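Local coordinates for elongation factor G (Thermus thermophilus, PDB 2DY1), which binds GTP with a magnesium ion and probably acts as a translational GTPase, an elongation factor of the kind that drives translocation on the ribosome, at residues A286-V291 with A301-Y306. Residues are numbered along the deposited sequence; the frame is centred on the assembly and turned at random.
Sequences AKVFKV and AYLRLY
The Y302 ring carries the bent side chain of K290 over one face, CE of K290 standing 4.1 Å above the ring plane toward its rim; K290 O and V291 CA lie at the ring edge. CB of Y302 sits off-centre over the F289 ring, 4.2 Å from its centroid, while the backbone N of R304 comes to that ring's edge. On Y306, CG of R304 sits over the rim of one face and CB of K287 touches the edge at CE2, 3.7 Å away; CD1 of Y306 lies over the centre of the R304 guanidinium.

F289 projects on the same side as K290, Y302 and R304 because a beta bulge between V288 and K290 shifts the antiparallel register by one. Its chi1 of 70° sets CG between the backbone N and the carbonyl carbon, which brings the ring to Y302. K287 and R304 form a hydrogen-bonded pair, N of R304 to O of K287 at 2.9 Å; beyond the bulge, Y302 N bonds to K290 O. A286, V288, V291, A301, L303 and L305 line the other face, where CG2 of V288 packs on CD1 of L303 at 3.6 Å.

These segments are the arms of a hairpin in domain 2, flanked by strands 347-350 and 361-363. The polar face turns to the GTP-binding domain: K287 and K290 form salt bridges to E96 and E90 of helix 88-97, K287 NZ also hydrogen-bonds to P374 O, and R304 makes a salt bridge to D99 and a hydrogen bond to A97 O.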
loop_
_atom_site.group_PDB
_atom_site.type_symbol
_atom_site.label_atom_id
_atom_site.label_comp_id
_atom_site.label_asym_id
_atom_site.label_seq_id
_atom_site.Cartn_x
_atom_site.Cartn_y
_atom_site.Cartn_z
ATOM N N ALA A 286 16.256 8.409 13.730
ATOM C CA ALA A 286 16.130 8.128 12.301
ATOM C C ALA A 286 15.291 6.882 12.062
ATOM O O ALA A 286 14.987 6.113 12.975
ATOM C CB ALA A 286 17.518 7.917 11.694
ATOM N N LYS A 287 14.934 6.668 10.806
ATOM C CA LYS A 287 14.143 5.500 10.467
ATOM C C LYS A 287 14.438 5.072 9.033
ATOM O O LYS A 287 14.667 5.921 8.175
ATOM C CB LYS A 287 12.654 5.835 10.605
ATOM C CG LYS A 287 11.735 4.691 10.291
ATOM C CD LYS A 287 10.296 5.011 10.711
ATOM C CE LYS A 287 9.378 3.858 10.393
ATOM N NZ LYS A 287 8.006 4.100 10.898
ATOM N N VAL A 288 14.450 3.762 8.786
ATOM C CA VAL A 288 14.662 3.244 7.424
ATOM C C VAL A 288 13.247 3.284 6.826
ATOM O O VAL A 288 12.380 2.511 7.240
ATOM C CB VAL A 288 15.153 1.787 7.463
ATOM C CG1 VAL A 288 15.238 1.215 6.052
ATOM C CG2 VAL A 288 16.543 1.718 8.121
ATOM N N PHE A 289 13.006 4.186 5.869
ATOM C CA PHE A 289 11.659 4.297 5.304
ATOM C C PHE A 289 11.458 3.475 4.053
ATOM O O PHE A 289 10.334 3.254 3.636
ATOM C CB PHE A 289 11.268 5.772 5.064
ATOM C CG PHE A 289 12.011 6.440 3.949
ATOM C CD1 PHE A 289 11.461 6.495 2.660
ATOM C CD2 PHE A 289 13.237 7.064 4.195
ATOM C CE1 PHE A 289 12.150 7.188 1.624
ATOM C CE2 PHE A 289 13.918 7.740 3.192
ATOM C CZ PHE A 289 13.374 7.805 1.902
ATOM N N LYS A 290 12.558 3.068 3.438
ATOM C CA LYS A 290 12.468 2.187 2.262
ATOM C C LYS A 290 13.791 1.506 2.021
ATOM O O LYS A 290 14.846 1.931 2.528
ATOM C CB LYS A 290 12.056 2.945 0.984
ATOM C CG LYS A 290 13.108 3.887 0.448
ATOM C CD LYS A 290 12.816 4.374 -0.978
ATOM C CE LYS A 290 13.257 3.316 -2.005
ATOM N NZ LYS A 290 12.672 3.559 -3.375
ATOM N N VAL A 291 13.738 0.470 1.189
ATOM C CA VAL A 291 14.920 -0.307 0.871
ATOM C C VAL A 291 14.930 -0.621 -0.619
ATOM O O VAL A 291 13.862 -0.832 -1.204
ATOM C CB VAL A 291 14.886 -1.656 1.632
ATOM C CG1 VAL A 291 15.938 -2.614 1.072
ATOM C CG2 VAL A 291 15.143 -1.421 3.134
ATOM N N ALA A 301 19.732 0.828 2.208
ATOM C CA ALA A 301 18.685 1.257 3.123
ATOM C C ALA A 301 18.612 2.772 3.031
ATOM O O ALA A 301 19.640 3.463 2.993
ATOM C CB ALA A 301 19.018 0.816 4.559
ATOM N N TYR A 302 17.391 3.290 2.948
ATOM C CA TYR A 302 17.195 4.725 2.849
ATOM C C TYR A 302 16.703 5.208 4.192
ATOM O O TYR A 302 15.645 4.803 4.667
ATOM C CB TYR A 302 16.194 5.027 1.736
ATOM C CG TYR A 302 16.780 4.678 0.380
ATOM C CD1 TYR A 302 17.308 5.656 -0.454
ATOM C CD2 TYR A 302 16.848 3.352 -0.035
ATOM C CE1 TYR A 302 17.895 5.309 -1.681
ATOM C CE2 TYR A 302 17.436 3.006 -1.254
ATOM C CZ TYR A 302 17.949 3.979 -2.057
ATOM O OH TYR A 302 18.523 3.608 -3.251
ATOM N N LEU A 303 17.506 6.080 4.788
ATOM C CA LEU A 303 17.244 6.562 6.131
ATOM C C LEU A 303 16.887 8.013 6.189
ATOM O O LEU A 303 17.556 8.834 5.589
ATOM C CB LEU A 303 18.505 6.394 6.985
ATOM C CG LEU A 303 18.872 5.101 7.695
ATOM C CD1 LEU A 303 18.949 3.960 6.703
ATOM C CD2 LEU A 303 20.227 5.309 8.392
ATOM N N ARG A 304 15.832 8.326 6.931
ATOM C CA ARG A 304 15.488 9.725 7.167
ATOM C C ARG A 304 16.050 10.048 8.550
ATOM O O ARG A 304 15.784 9.317 9.510
ATOM C CB ARG A 304 13.979 9.938 7.198
ATOM C CG ARG A 304 13.574 11.269 7.898
ATOM C CD ARG A 304 14.050 12.507 7.136
ATOM N NE ARG A 304 14.060 13.676 8.025
ATOM C CZ ARG A 304 13.007 14.418 8.345
ATOM N NH1 ARG A 304 11.799 14.162 7.843
ATOM N NH2 ARG A 304 13.164 15.403 9.234
ATOM N N LEU A 305 16.828 11.122 8.640
ATOM C CA LEU A 305 17.366 11.570 9.928
ATOM C C LEU A 305 16.389 12.653 10.381
ATOM O O LEU A 305 16.343 13.745 9.813
ATOM C CB LEU A 305 18.776 12.145 9.744
ATOM C CG LEU A 305 19.500 12.629 11.015
ATOM C CD1 LEU A 305 19.631 11.481 12.011
ATOM C CD2 LEU A 305 20.873 13.161 10.633
ATOM N N TYR A 306 15.603 12.334 11.397
ATOM C CA TYR A 306 14.594 13.263 11.894
ATOM C C TYR A 306 15.142 14.306 12.817
ATOM O O TYR A 306 14.651 15.435 12.860
ATOM C CB TYR A 306 13.494 12.507 12.654
ATOM C CG TYR A 306 12.626 11.577 11.815
ATOM C CD1 TYR A 306 11.729 12.089 10.881
ATOM C CD2 TYR A 306 12.674 10.192 11.998
ATOM C CE1 TYR A 306 10.879 11.250 10.150
ATOM C CE2 TYR A 306 11.825 9.332 11.258
ATOM C CZ TYR A 306 10.933 9.877 10.345
ATOM O OH TYR A 306 10.085 9.031 9.650
#